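Local coordinates for protein inner kinetochore subunit cnp3 (Schizosaccharomyces pombe, PDB 6O2D) that helps build the inner kinetochore on centromeric DNA, linking chromosomes to spindle microtubules for segregation in mitosis and meiosis, with this fragment being its cupin domain, at residues S84-M89 against H139-L144; V100-T105 against F115-G120. One frame throughout, in Å; residues are numbered along the deposited sequence.

Contact 1: S84-M89 against H139-L144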
# COMPACT_ATOMS: atom_id res chain seq x y z
N SER B 84 1.48 14.99 6.83
CA SER B 84 1.92 13.60 6.82
C SER B 84 2.94 13.29 7.91
O SER B 84 3.05 12.13 8.32
CB SER B 84 2.51 13.24 5.46
OG SER B 84 3.79 13.82 5.29
N LYS B 85 3.65 14.30 8.40
CA LYS B 85 4.65 14.16 9.48
C LYS B 85 5.66 13.07 9.07
O LYS B 85 6.17 13.11 7.94
CB LYS B 85 3.93 13.92 10.80
CG LYS B 85 3.26 15.15 11.40
CD LYS B 85 2.61 14.85 12.75
CE LYS B 85 1.47 13.85 12.61
NZ LYS B 85 0.67 13.71 13.87
N HIS B 86 5.93 12.09 9.92
CA HIS B 86 6.99 11.11 9.68
C HIS B 86 6.52 9.91 8.88
O HIS B 86 7.27 8.94 8.74
CB HIS B 86 7.54 10.64 11.02
CG HIS B 86 6.47 10.17 11.96
ND1 HIS B 86 5.69 11.04 12.69
CD2 HIS B 86 6.03 8.93 12.26
CE1 HIS B 86 4.82 10.35 13.41
NE2 HIS B 86 5.01 9.07 13.17
N ASN B 87 5.29 9.93 8.36
CA ASN B 87 4.75 8.84 7.57
C ASN B 87 4.67 9.24 6.11
O ASN B 87 4.35 10.39 5.79
CB ASN B 87 3.36 8.41 8.05
CG ASN B 87 3.35 7.96 9.47
OD1 ASN B 87 3.96 6.95 9.81
ND2 ASN B 87 2.66 8.70 10.32
N ILE B 88 4.97 8.30 5.22
CA ILE B 88 4.63 8.44 3.81
C ILE B 88 3.25 7.81 3.62
O ILE B 88 3.02 6.67 4.02
CB ILE B 88 5.69 7.79 2.90
CG1 ILE B 88 5.20 7.76 1.45
CG2 ILE B 88 6.03 6.39 3.38
CD1 ILE B 88 6.32 7.76 0.43
N MSE B 89 2.32 8.58 3.06
CA MSE B 89 0.97 8.11 2.78
C MSE B 89 0.89 7.58 1.37
O MSE B 89 1.53 8.11 0.47
CB MSE B 89 -0.07 9.22 2.95
CG MSE B 89 0.20 10.21 4.04
SE MSE B 89 -0.52 9.61 5.74
CE MSE B 89 -2.42 9.52 5.30
N HIS B 139 0.17 3.64 5.14
CA HIS B 139 1.19 4.56 5.62
C HIS B 139 2.34 3.77 6.21
O HIS B 139 2.16 2.65 6.70
CB HIS B 139 0.65 5.60 6.63
CG HIS B 139 0.07 5.02 7.87
ND1 HIS B 139 -1.29 4.89 8.07
CD2 HIS B 139 0.66 4.57 9.01
CE1 HIS B 139 -1.51 4.37 9.26
NE2 HIS B 139 -0.34 4.16 9.85
N ALA B 140 3.54 4.33 6.05
CA ALA B 140 4.78 3.67 6.44
C ALA B 140 5.75 4.72 6.96
O ALA B 140 5.67 5.90 6.61
CB ALA B 140 5.39 2.89 5.26
N THR B 141 6.69 4.27 7.78
CA THR B 141 7.68 5.17 8.35
C THR B 141 8.99 4.42 8.50
O THR B 141 9.03 3.18 8.54
CB THR B 141 7.20 5.75 9.69
OG1 THR B 141 8.22 6.61 10.23
CG2 THR B 141 6.87 4.63 10.67
N ASP B 142 10.08 5.19 8.56
CA ASP B 142 11.43 4.64 8.64
C ASP B 142 11.83 4.55 10.10
O ASP B 142 12.24 5.54 10.71
CB ASP B 142 12.40 5.51 7.84
CG ASP B 142 13.71 4.81 7.56
OD1 ASP B 142 14.41 4.42 8.53
OD2 ASP B 142 14.05 4.65 6.37
N THR B 143 11.73 3.35 10.67
CA THR B 143 11.89 3.18 12.11
C THR B 143 13.32 3.49 12.55
O THR B 143 13.52 4.05 13.63
CB THR B 143 11.51 1.76 12.52
OG1 THR B 143 12.31 0.82 11.79
CG2 THR B 143 10.04 1.51 12.19
N LEU B 144 14.31 3.12 11.74
CA LEU B 144 15.69 3.46 12.06
C LEU B 144 15.88 4.98 12.03
O LEU B 144 16.43 5.57 12.97
CB LEU B 144 16.65 2.77 11.10
CG LEU B 144 18.16 3.00 11.26
CD1 LEU B 144 18.60 2.88 12.71
CD2 LEU B 144 18.95 2.03 10.40
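T141 reaches across to H86 with its hydroxyl: OG1 donates to H86 O at 2.9 Å, coming in from above the carbonyl plane, about 39° out of it. The same oxygen meets the H86 imidazole at its edge, in the ring plane, with T141 OG1 3.8 Å from H86 CD2. One face of that ring is taken by the amide of the next residue, N87, whose ND2 sits 3.7 Å above the H86 ring plane, offset toward the rim. N87 turns its other amide atom across the contact, so that N87 OD1 lies 3.5 Å from T141 CB. The N87 side chain gets there with CG beside its own backbone N (chi1 -60°). The same OD1 also stands near the H139 ring, obliquely to it.

Beyond N87 the two chains run as antiparallel strands. I88 and A140 form a hydrogen-bonded pair, with I88 N to A140 O at 2.9 Å and A140 N to I88 O at 3.1 Å. Their side chains share one face of the sheet, where I88 CG2 rests 4.0 Å from A140 CB; I88 also packs on F66 of the second subunit. The selenomethionine M89 and H139, the following non-hydrogen-bonded pair, occupy the other face, and M89 SE comes to 4.3 Å from H139 CB. The loop leading in is a type II' turn from S84 to N87.

Past T141 the chain enters helix 143-149, with D142 as its N-cap, and T143 meets T143 of the second subunit in the cupin dimer. Because T141 OG1 also bonds N146 of that helix, the hydroxyl bridges the H86 carbonyl and the helix; giving its proton to H86 O leaves a lone pair for ND2 of N146, and the two bonds should fix the rotation of the T141 hydroxyl.

Contact 2: V100-T105 against F115-G120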
# COMPACT_ATOMS: atom_id res chain seq x y z
N VAL B 100 -7.67 16.36 -5.04
CA VAL B 100 -6.72 16.29 -3.94
C VAL B 100 -5.62 17.33 -4.11
O VAL B 100 -5.15 17.58 -5.23
CB VAL B 100 -6.17 14.85 -3.80
CG1 VAL B 100 -5.78 14.33 -5.15
CG2 VAL B 100 -4.99 14.82 -2.85
N THR B 101 -5.26 17.98 -3.00
CA THR B 101 -4.12 18.87 -2.84
C THR B 101 -2.98 18.23 -2.07
O THR B 101 -3.15 17.76 -0.94
CB THR B 101 -4.47 20.21 -2.17
OG1 THR B 101 -5.78 20.68 -2.53
CG2 THR B 101 -3.25 21.23 -2.09
N VAL B 102 -1.81 18.22 -2.71
CA VAL B 102 -0.55 17.90 -2.06
C VAL B 102 0.33 19.13 -2.22
O VAL B 102 0.82 19.39 -3.33
CB VAL B 102 0.12 16.66 -2.65
CG1 VAL B 102 1.44 16.37 -1.96
CG2 VAL B 102 -0.80 15.47 -2.58
N ASN B 103 0.53 19.88 -1.14
CA ASN B 103 1.46 21.02 -1.10
C ASN B 103 1.12 22.09 -2.15
O ASN B 103 1.98 22.52 -2.93
CB ASN B 103 2.91 20.56 -1.24
CG ASN B 103 3.42 19.90 0.02
OD1 ASN B 103 2.75 19.93 1.06
ND2 ASN B 103 4.60 19.30 -0.06
N ALA B 104 -0.14 22.51 -2.16
CA ALA B 104 -0.64 23.59 -3.01
C ALA B 104 -0.56 23.27 -4.51
O ALA B 104 -0.72 24.18 -5.33
CB ALA B 104 0.07 24.92 -2.72
N THR B 105 -0.33 22.02 -4.88
CA THR B 105 -0.51 21.54 -6.25
C THR B 105 -1.72 20.62 -6.23
O THR B 105 -1.77 19.67 -5.44
CB THR B 105 0.74 20.80 -6.75
OG1 THR B 105 1.82 21.73 -6.94
CG2 THR B 105 0.44 20.10 -8.05
N PHE B 115 -1.76 8.18 -5.54
CA PHE B 115 -0.87 9.27 -5.21
C PHE B 115 -0.26 9.01 -3.84
O PHE B 115 -0.80 8.25 -3.04
CB PHE B 115 -1.58 10.63 -5.27
CG PHE B 115 -2.52 10.89 -4.13
CD1 PHE B 115 -3.81 10.40 -4.16
CD2 PHE B 115 -2.12 11.64 -3.04
CE1 PHE B 115 -4.68 10.65 -3.12
CE2 PHE B 115 -2.99 11.89 -2.00
CZ PHE B 115 -4.27 11.40 -2.04
N ILE B 116 0.90 9.62 -3.61
CA ILE B 116 1.62 9.51 -2.35
C ILE B 116 1.69 10.88 -1.71
O ILE B 116 1.76 11.90 -2.39
CB ILE B 116 3.05 8.96 -2.52
CG1 ILE B 116 3.81 9.78 -3.57
CG2 ILE B 116 3.01 7.49 -2.86
CD1 ILE B 116 5.31 9.62 -3.50
N VAL B 117 1.69 10.89 -0.39
CA VAL B 117 2.03 12.09 0.35
C VAL B 117 3.34 11.80 1.07
O VAL B 117 3.33 11.11 2.10
CB VAL B 117 0.92 12.49 1.34
CG1 VAL B 117 1.24 13.82 2.00
CG2 VAL B 117 -0.43 12.52 0.63
N PRO B 118 4.48 12.25 0.55
CA PRO B 118 5.75 11.97 1.23
C PRO B 118 5.77 12.54 2.63
O PRO B 118 4.98 13.43 2.98
CB PRO B 118 6.80 12.65 0.34
CG PRO B 118 6.13 12.83 -0.98
CD PRO B 118 4.67 13.01 -0.69
N ARG B 119 6.69 12.03 3.45
CA ARG B 119 6.86 12.55 4.80
C ARG B 119 7.16 14.04 4.74
O ARG B 119 7.84 14.51 3.84
CB ARG B 119 7.99 11.81 5.51
CG ARG B 119 7.79 10.30 5.63
CD ARG B 119 9.02 9.61 6.20
NE ARG B 119 10.14 9.61 5.27
CZ ARG B 119 11.37 9.20 5.57
NH1 ARG B 119 11.65 8.75 6.78
NH2 ARG B 119 12.31 9.24 4.64
N GLY B 120 6.63 14.77 5.73
CA GLY B 120 6.87 16.21 5.84
C GLY B 120 6.09 17.06 4.86
O GLY B 120 6.58 18.12 4.45
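Strands 100-102 and 115-117 run roughly side by side at 44° between their N-to-C directions, their axes 8.8 Å apart, too far for backbone pairing, so side chains do the joining. V100 and F115 approach from opposite directions: V100 lays CG1 over one face of the ring, while CG2, on the same side but displaced toward the rim, comes to 3.6 Å from F115 CZ. The phenyl is put there by a CG set between its backbone N and carbonyl carbon (chi1 73°).

V102, two residues on and pointing the same way as V100, brings a single methyl to the contact: its CG2 lies 4.1 Å from F115 CD2, set obliquely to the ring, and 4.4 Å from V117 CG2. This is the interior of the cupin jelly-roll barrel: strand 98-102 belongs to the four-stranded sheet and strand 113-117 is an outermost strand of the five-stranded one within this chain, so the valines and F115 fill the apolar layer between them. F91 and F107 extend it, F107 meeting the F115 ring edge-to-face.

After V102 the chain reverses in a type I' turn to T105, and the N103 amide bonds the side chain of N121 through ND2 and the backbone N of Y122 through OD1. The backbone at F115 pairs with an antiparallel strand of the second subunit, carrying the five-stranded sheet across the dimer interface.

How the contacts relate
Following the chain from the N terminus, 84-89 leads into strand 88-95, followed after a short connection by strand 98-102, where contact 2 begins. The hairpin to 105-109 and then strand 113-117 bring 115-120 back, closing a short loop between the two sheets. Strands 122-127 and 133-140 follow before 139-144 closes the longer loop of contact 1, inside which contact 2 is nested. Contact 1 joins neighbouring strands within the five-stranded sheet, whereas contact 2 ties that sheet to the four-stranded one. They touch directly: S84 OG probably bonds P118 O, and K85 O probably accepts from G120 N. Both also reach the second subunit.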